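Local coordinates for protein endo-1,3-beta-glucanase, family GH16 (Zobellia galactanivorans, PDB 4CRQ) that probably hydrolyses internal beta-1,3-glucosidic bonds of laminarin, this chain being the calcium-binding GH16 catalytic module of a longer protein, at residues F77-L88 with P153-D164; W110-I118 with G190-I198. The protein carries 1 engineered substitution. One frame throughout, in Å; residues are numbered along the deposited sequence.

How the contacts relate
From the N terminus, residues 77-79 lead into strand 80-87; the chain then makes strand 94-102 and reaches 110-118 before returning as strand 156-163 to close contact 1 against 77-88. It goes on through two more strands to the short 3-10 segment 190-192 and strand 196-204, where contact 2 closes the loop begun at 110-118. The segments alternate along the sequence, so the two loops cross. Contact 1 joins two neighbouring strands, while contact 2 ties the turn before strand 115-117 to the start of strand 196-204. They meet where Phe-77 is hydrogen-bonded through its backbone to Phe-196 and Tyr-79 OH approaches Gln-193 OE1.

Contact 1. Residues F77-L88 with P153-D164; sequences FKYGKIEARIAL and PGQYHIYSVEWD. With EDO (1,2-ethanediol), chain I.
The guanidinium of Arg-85 lies flat on the ring of Tyr-156, the two planes 15° apart and their centres 4.2 Å from each other. Over the opposite face sits Ala-87, whose CB is 3.8 Å from the Tyr-156 ring centroid, so the phenol is clasped between two residues of one strand. Arg-85 NH1 also makes a salt bridge with Asp-225, a calcium ligand, placing Arg-85 in the second shell of the metal, with Tyr-156 packed behind it. Between the side chains run paired backbone hydrogen bonds from Gly-80 and Trp-163 to Ile-86 and His-157, the antiparallel pairing of two neighbouring strands in the beta-jelly-roll of GH16 enzymes. Ile-82, Ala-84, Tyr-159, Val-161 and Trp-163 share one face of the pair; Ile-82 and Ala-84 reach Phe-98 of strand 94-102, while Tyr-159 and Val-161 touch strand 167-172. Close to the stack a water bridges Ile-86 O (2.8 Å) and Pro-153 O (2.7 Å), and also bonds to Tyr-159 OH. At the opposite end of the pairing, Trp-163 CG lies anti to the backbone N (chi1 168°), which lays one indole face against the Lys-78 and Tyr-79 backbone, Tyr-79 N 3.3 Å above its plane. The Tyr-79 ring meets the indole edge-to-face, planes at 76°, its CD1 lying 3.6 Å from Trp-163 NE1, which is bonded to Phe-192 O. Ile-82 CD1 abuts the indole edge, 3.8 Å from Trp-163 CE3. Replacing Trp-163 with alanine would probably leave the Phe-192 carbonyl without its indole donor and the Tyr-79 ring edge without a face to rest on.

Contact 2. Residues W110-I118 with G190-I198; sequences WPACGEIDI and GEFQNEFFI
Glu-191 begins the contact by folding its side chain along the Ala-112 carbonyl: chi1 of -62°, CG anti to the carbonyl carbon, puts CG 2.9 Å from Ala-112 O, a tight approach, and the bend at chi2 then folds the carboxylate alongside that oxygen. OE1 lies beside the same carbonyl as a second acceptor, without a bond between them, and finds its donor in the amide of Asn-104. The Glu-191 backbone takes part through a water in hydrogen-bonding contact with Glu-191 O (2.9 Å) and Cys-113 O (2.7 Å), which links two carbonyls that could not bond directly.

Phe-192 follows, with the edge of its ring turned to the strand 115-117: CE1 is 3.7 Å from Glu-115 O, which lies near the ring plane, and 3.8 Å from Ile-116 CG1. Ring and isoleucine run past each other in opposite directions. After the 3-10 segment 190-192, Phe-196 points toward 110-118 and meets the carbonyls just before the one reached by Phe-192. Its CE2 is 3.4 Å from Gly-114 O and its CZ 3.6 Å from Cys-113 O, while Ile-116 CD1 lies over one face. Trp-163 meets this ring edge-to-face.

Both phenylalanines close on Gly-114, where a CB would clash with Phe-196 CZ and the positive phi (86°) also suits glycine. Gly-114 ends a type I turn and leads into Glu-115, Ile-116 and Asp-117, which probably begin the E-x-D motif of the GH16 active site; Glu-115 leaves the backbone away from 190-198, and its OE1 accepts a hydrogen bond from Trp-110 NE1. With no direct hydrogen bond between the segments, carbonyl oxygens set at ring edges or obliquely to the rings probably gain only weak polar attraction, so the fit depends on shape and on the missing side chain of Gly-114.

Contact 1. Residues F77-L88 with P153-D164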
loop_
_atom_site.group_PDB
_atom_site.type_symbol
_atom_site.label_atom_id
_atom_site.label_comp_id
_atom_site.label_asym_id
_atom_site.label_seq_id
_atom_site.Cartn_x
_atom_site.Cartn_y
_atom_site.Cartn_z
ATOM N N PHE A 77 -6.710 11.700 -5.436
ATOM C CA PHE A 77 -8.040 11.827 -4.835
ATOM C C PHE A 77 -7.994 12.573 -3.556
ATOM O O PHE A 77 -7.074 12.361 -2.761
ATOM C CB PHE A 77 -8.639 10.400 -4.570
ATOM C CG PHE A 77 -8.577 9.517 -5.783
ATOM C CD1 PHE A 77 -9.559 9.624 -6.820
ATOM C CD2 PHE A 77 -7.495 8.617 -5.954
ATOM C CE1 PHE A 77 -9.472 8.816 -7.953
ATOM C CE2 PHE A 77 -7.409 7.820 -7.100
ATOM C CZ PHE A 77 -8.391 7.925 -8.098
ATOM N N LYS A 78 -8.998 13.427 -3.353
ATOM C CA LYS A 78 -9.220 14.072 -2.054
ATOM C C LYS A 78 -10.541 13.510 -1.542
ATOM O O LYS A 78 -11.597 13.861 -2.039
ATOM C CB LYS A 78 -9.231 15.594 -2.153
ATOM C CG LYS A 78 -9.478 16.298 -0.827
ATOM C CD LYS A 78 -9.445 17.802 -1.052
ATOM C CE LYS A 78 -10.068 18.541 0.103
ATOM N NZ LYS A 78 -9.718 19.983 0.058
ATOM N N TYR A 79 -10.457 12.620 -0.543
ATOM C CA TYR A 79 -11.593 11.873 0.059
ATOM C C TYR A 79 -12.043 10.737 -0.861
ATOM O O TYR A 79 -11.771 10.758 -2.058
ATOM C CB TYR A 79 -12.804 12.752 0.455
ATOM C CG TYR A 79 -12.425 14.030 1.162
ATOM C CD1 TYR A 79 -11.507 14.019 2.246
ATOM C CD2 TYR A 79 -12.991 15.250 0.768
ATOM C CE1 TYR A 79 -11.154 15.196 2.890
ATOM C CE2 TYR A 79 -12.651 16.428 1.412
ATOM C CZ TYR A 79 -11.741 16.391 2.465
ATOM O OH TYR A 79 -11.445 17.568 3.050
ATOM N N GLY A 80 -12.716 9.754 -0.272
ATOM C CA GLY A 80 -13.347 8.681 -1.007
ATOM C C GLY A 80 -13.341 7.358 -0.312
ATOM O O GLY A 80 -12.809 7.231 0.800
ATOM N N LYS A 81 -13.953 6.370 -0.963
ATOM C CA LYS A 81 -13.858 4.981 -0.506
ATOM C C LYS A 81 -12.811 4.410 -1.471
ATOM O O LYS A 81 -13.071 4.355 -2.693
ATOM C CB LYS A 81 -15.181 4.256 -0.600
ATOM C CG LYS A 81 -15.096 2.795 -0.259
ATOM C CD LYS A 81 -16.493 2.199 -0.315
ATOM C CE LYS A 81 -16.412 0.689 -0.255
ATOM N NZ LYS A 81 -17.748 0.044 -0.349
ATOM N N ILE A 82 -11.642 4.009 -0.957
ATOM C CA ILE A 82 -10.531 3.556 -1.800
ATOM C C ILE A 82 -10.330 2.095 -1.437
ATOM O O ILE A 82 -10.070 1.754 -0.240
ATOM C CB ILE A 82 -9.247 4.391 -1.580
ATOM C CG1 ILE A 82 -9.492 5.884 -1.920
ATOM C CG2 ILE A 82 -8.062 3.851 -2.404
ATOM C CD1 ILE A 82 -9.662 6.769 -0.712
ATOM N N GLU A 83 -10.424 1.211 -2.426
ATOM C CA GLU A 83 -10.402 -0.211 -2.121
ATOM C C GLU A 83 -9.761 -1.088 -3.173
ATOM O O GLU A 83 -9.601 -0.687 -4.330
ATOM C CB GLU A 83 -11.830 -0.680 -1.920
ATOM C CG GLU A 83 -12.745 -0.728 -3.136
ATOM C CD GLU A 83 -14.121 -1.166 -2.704
ATOM O OE1 GLU A 83 -14.244 -2.014 -1.797
ATOM O OE2 GLU A 83 -15.106 -0.692 -3.241
ATOM N N ALA A 84 -9.415 -2.299 -2.789
ATOM C CA ALA A 84 -8.820 -3.260 -3.697
ATOM C C ALA A 84 -9.212 -4.658 -3.242
ATOM O O ALA A 84 -9.407 -4.906 -2.027
ATOM C CB ALA A 84 -7.299 -3.152 -3.722
ATOM N N ARG A 85 -9.313 -5.563 -4.218
ATOM C CA ARG A 85 -9.640 -6.975 -3.962
ATOM C C ARG A 85 -8.312 -7.715 -4.170
ATOM O O ARG A 85 -7.804 -7.780 -5.283
ATOM C CB ARG A 85 -10.782 -7.437 -4.878
ATOM C CG ARG A 85 -11.154 -8.914 -4.684
ATOM C CD ARG A 85 -12.488 -9.249 -5.349
ATOM N NE ARG A 85 -12.877 -10.621 -4.991
ATOM C CZ ARG A 85 -12.493 -11.713 -5.648
ATOM N NH1 ARG A 85 -11.723 -11.617 -6.746
ATOM N NH2 ARG A 85 -12.891 -12.920 -5.227
ATOM N N ILE A 86 -7.746 -8.260 -3.078
ATOM C CA ILE A 86 -6.363 -8.770 -3.057
ATOM C C ILE A 86 -6.255 -10.142 -2.399
ATOM O O ILE A 86 -6.903 -10.384 -1.362
ATOM C CB ILE A 86 -5.447 -7.781 -2.272
ATOM C CG1 ILE A 86 -5.500 -6.360 -2.872
ATOM C CG2 ILE A 86 -3.971 -8.232 -2.229
ATOM C CD1 ILE A 86 -4.712 -5.301 -2.084
ATOM N N ALA A 87 -5.410 -11.004 -2.980
ATOM C CA ALA A 87 -5.055 -12.325 -2.427
ATOM C C ALA A 87 -3.546 -12.257 -2.184
ATOM O O ALA A 87 -2.793 -11.824 -3.053
ATOM C CB ALA A 87 -5.425 -13.454 -3.374
ATOM N N LEU A 88 -3.083 -12.682 -1.009
ATOM C CA LEU A 88 -1.694 -12.506 -0.604
ATOM C C LEU A 88 -0.928 -13.803 -0.404
ATOM O O LEU A 88 -1.500 -14.770 0.078
ATOM C CB LEU A 88 -1.677 -11.749 0.746
ATOM C CG LEU A 88 -2.244 -10.315 0.751
ATOM C CD1 LEU A 88 -2.325 -9.760 2.174
ATOM C CD2 LEU A 88 -1.414 -9.392 -0.171
ATOM N N PRO A 153 -5.306 -15.133 4.505
ATOM C CA PRO A 153 -5.004 -13.978 3.638
ATOM C C PRO A 153 -4.664 -14.395 2.217
ATOM O O PRO A 153 -4.605 -13.540 1.323
ATOM C CB PRO A 153 -3.786 -13.354 4.307
ATOM C CG PRO A 153 -3.902 -13.750 5.708
ATOM C CD PRO A 153 -4.365 -15.196 5.641
ATOM N N GLY A 154 -4.446 -15.700 2.004
ATOM C CA GLY A 154 -4.227 -16.260 0.653
ATOM C C GLY A 154 -5.470 -16.314 -0.223
ATOM O O GLY A 154 -5.348 -16.485 -1.463
ATOM N N GLN A 155 -6.649 -16.222 0.405
ATOM C CA GLN A 155 -7.881 -16.036 -0.349
ATOM C C GLN A 155 -8.027 -14.557 -0.695
ATOM O O GLN A 155 -7.325 -13.700 -0.104
ATOM C CB GLN A 155 -9.075 -16.432 0.508
ATOM C CG GLN A 155 -9.117 -17.919 0.846
ATOM C CD GLN A 155 -10.125 -18.245 1.946
ATOM O OE1 GLN A 155 -10.785 -17.347 2.470
ATOM N NE2 GLN A 155 -10.238 -19.540 2.317
ATOM N N TYR A 156 -8.938 -14.239 -1.645
ATOM C CA TYR A 156 -9.254 -12.823 -1.877
ATOM C C TYR A 156 -10.000 -12.223 -0.671
ATOM O O TYR A 156 -10.849 -12.883 -0.056
ATOM C CB TYR A 156 -10.098 -12.596 -3.125
ATOM C CG TYR A 156 -9.283 -12.776 -4.376
ATOM C CD1 TYR A 156 -8.483 -11.724 -4.881
ATOM C CD2 TYR A 156 -9.305 -14.004 -5.071
ATOM C CE1 TYR A 156 -7.724 -11.891 -6.039
ATOM C CE2 TYR A 156 -8.560 -14.190 -6.224
ATOM C CZ TYR A 156 -7.775 -13.146 -6.725
ATOM O OH TYR A 156 -7.069 -13.396 -7.895
ATOM N N HIS A 157 -9.660 -10.967 -0.361
ATOM C CA HIS A 157 -10.396 -10.141 0.595
ATOM C C HIS A 157 -10.512 -8.751 0.042
ATOM O O HIS A 157 -9.715 -8.355 -0.826
ATOM C CB HIS A 157 -9.709 -10.114 1.952
ATOM C CG HIS A 157 -9.668 -11.468 2.619
ATOM N ND1 HIS A 157 -10.687 -11.938 3.384
ATOM C CD2 HIS A 157 -8.701 -12.468 2.597
ATOM C CE1 HIS A 157 -10.370 -13.180 3.834
ATOM N NE2 HIS A 157 -9.165 -13.502 3.355
ATOM N N ILE A 158 -11.480 -7.990 0.537
ATOM C CA ILE A 158 -11.636 -6.583 0.145
ATOM C C ILE A 158 -10.978 -5.720 1.229
ATOM O O ILE A 158 -11.362 -5.797 2.410
ATOM C CB ILE A 158 -13.117 -6.171 0.018
ATOM C CG1 ILE A 158 -13.921 -7.189 -0.843
ATOM C CG2 ILE A 158 -13.228 -4.716 -0.483
ATOM C CD1 ILE A 158 -13.468 -7.393 -2.295
ATOM N N TYR A 159 -9.993 -4.898 0.829
ATOM C CA TYR A 159 -9.333 -3.984 1.772
ATOM C C TYR A 159 -9.726 -2.574 1.400
ATOM O O TYR A 159 -9.544 -2.191 0.232
ATOM C CB TYR A 159 -7.828 -4.145 1.685
ATOM C CG TYR A 159 -7.400 -5.550 2.058
ATOM C CD1 TYR A 159 -7.273 -5.915 3.412
ATOM C CD2 TYR A 159 -7.137 -6.528 1.064
ATOM C CE1 TYR A 159 -6.896 -7.197 3.764
ATOM C CE2 TYR A 159 -6.745 -7.832 1.420
ATOM C CZ TYR A 159 -6.622 -8.166 2.777
ATOM O OH TYR A 159 -6.234 -9.423 3.205
ATOM N N SER A 160 -10.264 -1.779 2.345
ATOM C CA SER A 160 -10.699 -0.434 1.973
ATOM C C SER A 160 -10.530 0.551 3.116
ATOM O O SER A 160 -10.415 0.154 4.286
ATOM C CB SER A 160 -12.182 -0.466 1.535
ATOM O OG SER A 160 -13.001 -0.818 2.641
ATOM N N VAL A 161 -10.525 1.830 2.752
ATOM C CA VAL A 161 -10.676 2.905 3.709
ATOM C C VAL A 161 -11.801 3.789 3.247
ATOM O O VAL A 161 -11.955 3.970 2.031
ATOM C CB VAL A 161 -9.402 3.784 3.909
ATOM C CG1 VAL A 161 -8.347 3.009 4.664
ATOM C CG2 VAL A 161 -8.898 4.391 2.577
ATOM N N GLU A 162 -12.579 4.323 4.181
ATOM C CA GLU A 162 -13.520 5.415 3.880
ATOM C C GLU A 162 -12.913 6.667 4.505
ATOM O O GLU A 162 -12.694 6.720 5.724
ATOM C CB GLU A 162 -14.911 5.166 4.428
ATOM C CG GLU A 162 -15.690 4.134 3.649
ATOM C CD GLU A 162 -17.042 3.801 4.256
ATOM O OE1 GLU A 162 -17.418 4.320 5.338
ATOM O OE2 GLU A 162 -17.740 2.987 3.634
ATOM N N TRP A 163 -12.640 7.658 3.660
ATOM C CA TRP A 163 -11.968 8.878 4.046
ATOM C C TRP A 163 -12.818 10.072 3.727
ATOM O O TRP A 163 -13.147 10.258 2.579
ATOM C CB TRP A 163 -10.639 8.877 3.296
ATOM C CG TRP A 163 -9.815 10.138 3.250
ATOM C CD1 TRP A 163 -9.682 11.137 4.229
ATOM C CD2 TRP A 163 -8.950 10.548 2.160
ATOM N NE1 TRP A 163 -8.818 12.119 3.812
ATOM C CE2 TRP A 163 -8.340 11.827 2.568
ATOM C CE3 TRP A 163 -8.625 10.003 0.908
ATOM C CZ2 TRP A 163 -7.449 12.514 1.745
ATOM C CZ3 TRP A 163 -7.728 10.710 0.085
ATOM C CH2 TRP A 163 -7.154 11.941 0.500
ATOM N N ASP A 164 -13.193 10.862 4.734
ATOM C CA ASP A 164 -13.934 12.115 4.502
ATOM C C ASP A 164 -13.190 13.257 5.215
ATOM O O ASP A 164 -12.084 13.056 5.754
ATOM C CB ASP A 164 -15.402 11.986 4.941
ATOM C CG ASP A 164 -15.572 11.697 6.413
ATOM O OD1 ASP A 164 -14.735 12.045 7.272
ATOM O OD2 ASP A 164 -16.612 11.085 6.675
HETATM C C1 EDO I . -19.556 1.754 -3.100
HETATM O O1 EDO I . -19.025 0.624 -2.425
HETATM C C2 EDO I . -20.802 1.360 -3.879
HETATM O O2 EDO I . -21.763 0.911 -2.935
HETATM O O HOH W 1 -5.899 -11.134 1.121
#

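Contact 2. Residues W110-I118 with G190-I198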
loop_
_atom_site.group_PDB
_atom_site.type_symbol
_atom_site.label_atom_id
_atom_site.label_comp_id
_atom_site.label_asym_id
_atom_site.label_seq_id
_atom_site.Cartn_x
_atom_site.Cartn_y
_atom_site.Cartn_z
ATOM N N TRP A 110 8.290 13.411 3.329
ATOM C CA TRP A 110 7.598 12.458 4.198
ATOM C C TRP A 110 8.144 12.619 5.597
ATOM O O TRP A 110 9.349 12.844 5.744
ATOM C CB TRP A 110 7.759 11.030 3.663
ATOM C CG TRP A 110 7.024 9.977 4.472
ATOM C CD1 TRP A 110 5.766 9.416 4.214
ATOM C CD2 TRP A 110 7.484 9.330 5.718
ATOM N NE1 TRP A 110 5.432 8.499 5.183
ATOM C CE2 TRP A 110 6.412 8.395 6.113
ATOM C CE3 TRP A 110 8.643 9.426 6.532
ATOM C CZ2 TRP A 110 6.506 7.600 7.257
ATOM C CZ3 TRP A 110 8.722 8.618 7.685
ATOM C CH2 TRP A 110 7.679 7.729 8.038
ATOM N N PRO A 111 7.294 12.500 6.652
ATOM C CA PRO A 111 5.858 12.173 6.655
ATOM C C PRO A 111 4.883 13.353 6.588
ATOM O O PRO A 111 3.670 13.127 6.684
ATOM C CB PRO A 111 5.708 11.408 7.978
ATOM C CG PRO A 111 6.674 12.099 8.909
ATOM C CD PRO A 111 7.800 12.624 8.040
ATOM N N ALA A 112 5.395 14.583 6.422
ATOM C CA ALA A 112 4.531 15.778 6.363
ATOM C C ALA A 112 3.463 15.656 5.283
ATOM O O ALA A 112 2.383 16.178 5.470
ATOM C CB ALA A 112 5.323 17.058 6.168
ATOM N N CYS A 113 3.770 14.970 4.168
ATOM C CA CYS A 113 2.807 14.764 3.081
ATOM C C CYS A 113 1.587 13.934 3.496
ATOM O O CYS A 113 0.534 14.028 2.872
ATOM C CB CYS A 113 3.476 14.078 1.898
ATOM S SG CYS A 113 4.176 12.458 2.296
ATOM N N GLY A 114 1.761 13.116 4.541
ATOM C CA GLY A 114 0.732 12.197 5.035
ATOM C C GLY A 114 0.790 10.887 4.264
ATOM O O GLY A 114 1.153 10.837 3.076
ATOM N N GLU A 115 0.428 9.815 4.952
ATOM C CA GLU A 115 0.389 8.489 4.382
ATOM C C GLU A 115 -0.792 7.737 4.955
ATOM O O GLU A 115 -0.999 7.736 6.166
ATOM C CB GLU A 115 1.683 7.747 4.715
ATOM C CG GLU A 115 1.766 6.297 4.198
ATOM C CD GLU A 115 3.039 5.557 4.621
ATOM O OE1 GLU A 115 4.064 6.194 4.948
ATOM O OE2 GLU A 115 3.052 4.309 4.633
ATOM N N ILE A 116 -1.548 7.071 4.088
ATOM C CA ILE A 116 -2.663 6.217 4.509
ATOM C C ILE A 116 -2.315 4.807 4.056
ATOM O O ILE A 116 -2.291 4.536 2.854
ATOM C CB ILE A 116 -4.041 6.633 3.918
ATOM C CG1 ILE A 116 -4.347 8.129 4.183
ATOM C CG2 ILE A 116 -5.168 5.708 4.466
ATOM C CD1 ILE A 116 -5.598 8.642 3.471
ATOM N N ASP A 117 -2.026 3.925 5.014
ATOM C CA ASP A 117 -1.792 2.512 4.718
ATOM C C ASP A 117 -3.137 1.797 4.831
ATOM O O ASP A 117 -3.650 1.611 5.935
ATOM C CB ASP A 117 -0.746 1.907 5.671
ATOM C CG ASP A 117 0.585 2.640 5.612
ATOM O OD1 ASP A 117 1.018 3.009 4.502
ATOM O OD2 ASP A 117 1.222 2.853 6.662
ATOM N N ILE A 118 -3.703 1.412 3.677
ATOM C CA ILE A 118 -5.028 0.771 3.635
ATOM C C ILE A 118 -4.898 -0.682 4.101
ATOM O O ILE A 118 -5.692 -1.168 4.922
ATOM C CB ILE A 118 -5.658 0.892 2.229
ATOM C CG1 ILE A 118 -5.743 2.381 1.867
ATOM C CG2 ILE A 118 -7.017 0.180 2.198
ATOM C CD1 ILE A 118 -6.193 2.611 0.448
ATOM N N GLY A 190 -4.034 18.075 9.507
ATOM C CA GLY A 190 -4.455 18.935 8.370
ATOM C C GLY A 190 -4.032 18.423 6.995
ATOM O O GLY A 190 -4.717 18.649 5.990
ATOM N N GLU A 191 -2.907 17.713 6.959
ATOM C CA GLU A 191 -2.380 17.132 5.714
ATOM C C GLU A 191 -3.329 16.119 5.058
ATOM O O GLU A 191 -3.232 15.869 3.852
ATOM C CB GLU A 191 -0.985 16.531 5.945
ATOM C CG GLU A 191 0.023 17.597 6.381
ATOM C CD GLU A 191 0.389 18.604 5.298
ATOM O OE1 GLU A 191 0.417 18.249 4.086
ATOM O OE2 GLU A 191 0.660 19.768 5.657
ATOM N N PHE A 192 -4.255 15.550 5.838
ATOM C CA PHE A 192 -5.246 14.605 5.264
ATOM C C PHE A 192 -6.445 15.291 4.582
ATOM O O PHE A 192 -7.409 14.623 4.198
ATOM C CB PHE A 192 -5.643 13.540 6.312
ATOM C CG PHE A 192 -4.473 12.709 6.747
ATOM C CD1 PHE A 192 -4.020 11.633 5.950
ATOM C CD2 PHE A 192 -3.798 13.005 7.949
ATOM C CE1 PHE A 192 -2.918 10.867 6.355
ATOM C CE2 PHE A 192 -2.698 12.244 8.363
ATOM C CZ PHE A 192 -2.259 11.169 7.560
ATOM N N GLN A 193 -6.364 16.615 4.420
ATOM C CA GLN A 193 -7.358 17.388 3.681
ATOM C C GLN A 193 -6.874 17.740 2.269
ATOM O O GLN A 193 -7.384 18.658 1.638
ATOM C CB GLN A 193 -7.720 18.678 4.433
ATOM C CG GLN A 193 -8.139 18.470 5.864
ATOM C CD GLN A 193 -9.484 17.811 5.996
ATOM O OE1 GLN A 193 -10.345 17.953 5.141
ATOM N NE2 GLN A 193 -9.675 17.096 7.081
ATOM N N ASN A 194 -5.895 17.002 1.777
ATOM C CA ASN A 194 -5.287 17.236 0.468
ATOM C C ASN A 194 -5.451 16.016 -0.445
ATOM O O ASN A 194 -5.968 14.973 -0.000
ATOM C CB ASN A 194 -3.805 17.590 0.653
ATOM C CG ASN A 194 -3.570 18.894 1.432
ATOM O OD1 ASN A 194 -2.637 18.988 2.249
ATOM N ND2 ASN A 194 -4.393 19.908 1.175
ATOM N N GLU A 195 -5.014 16.136 -1.705
ATOM C CA GLU A 195 -5.083 15.018 -2.652
ATOM C C GLU A 195 -3.947 14.023 -2.406
ATOM O O GLU A 195 -2.807 14.416 -2.134
ATOM C CB GLU A 195 -5.054 15.475 -4.115
ATOM C CG GLU A 195 -6.300 16.234 -4.511
ATOM C CD GLU A 195 -6.540 16.303 -6.003
ATOM O OE1 GLU A 195 -5.921 15.571 -6.788
ATOM O OE2 GLU A 195 -7.384 17.104 -6.411
ATOM N N PHE A 196 -4.278 12.738 -2.510
ATOM C CA PHE A 196 -3.333 11.631 -2.323
ATOM C C PHE A 196 -3.338 10.711 -3.543
ATOM O O PHE A 196 -4.396 10.511 -4.147
ATOM C CB PHE A 196 -3.704 10.763 -1.083
ATOM C CG PHE A 196 -3.335 11.356 0.282
ATOM C CD1 PHE A 196 -3.750 12.637 0.695
ATOM C CD2 PHE A 196 -2.585 10.577 1.179
ATOM C CE1 PHE A 196 -3.383 13.120 1.953
ATOM C CE2 PHE A 196 -2.224 11.048 2.432
ATOM C CZ PHE A 196 -2.621 12.326 2.829
ATOM N N PHE A 197 -2.189 10.140 -3.910
ATOM C CA PHE A 197 -2.110 9.139 -4.989
ATOM C C PHE A 197 -2.007 7.731 -4.349
ATOM O O PHE A 197 -1.730 7.607 -3.136
ATOM C CB PHE A 197 -0.964 9.425 -5.976
ATOM C CG PHE A 197 0.419 9.463 -5.349
ATOM C CD1 PHE A 197 1.197 8.280 -5.217
ATOM C CD2 PHE A 197 0.975 10.689 -4.901
ATOM C CE1 PHE A 197 2.482 8.318 -4.656
ATOM C CE2 PHE A 197 2.265 10.728 -4.325
ATOM C CZ PHE A 197 3.013 9.539 -4.208
ATOM N N ILE A 198 -2.222 6.680 -5.141
ATOM C CA ILE A 198 -2.250 5.288 -4.657
ATOM C C ILE A 198 -0.950 4.531 -5.001
ATOM O O ILE A 198 -0.355 4.799 -6.087
ATOM C CB ILE A 198 -3.466 4.572 -5.287
ATOM C CG1 ILE A 198 -4.772 5.211 -4.778
ATOM C CG2 ILE A 198 -3.487 3.055 -4.961
ATOM C CD1 ILE A 198 -6.045 4.813 -5.536
HETATM O O HOH W 2 -1.029 16.065 2.013
#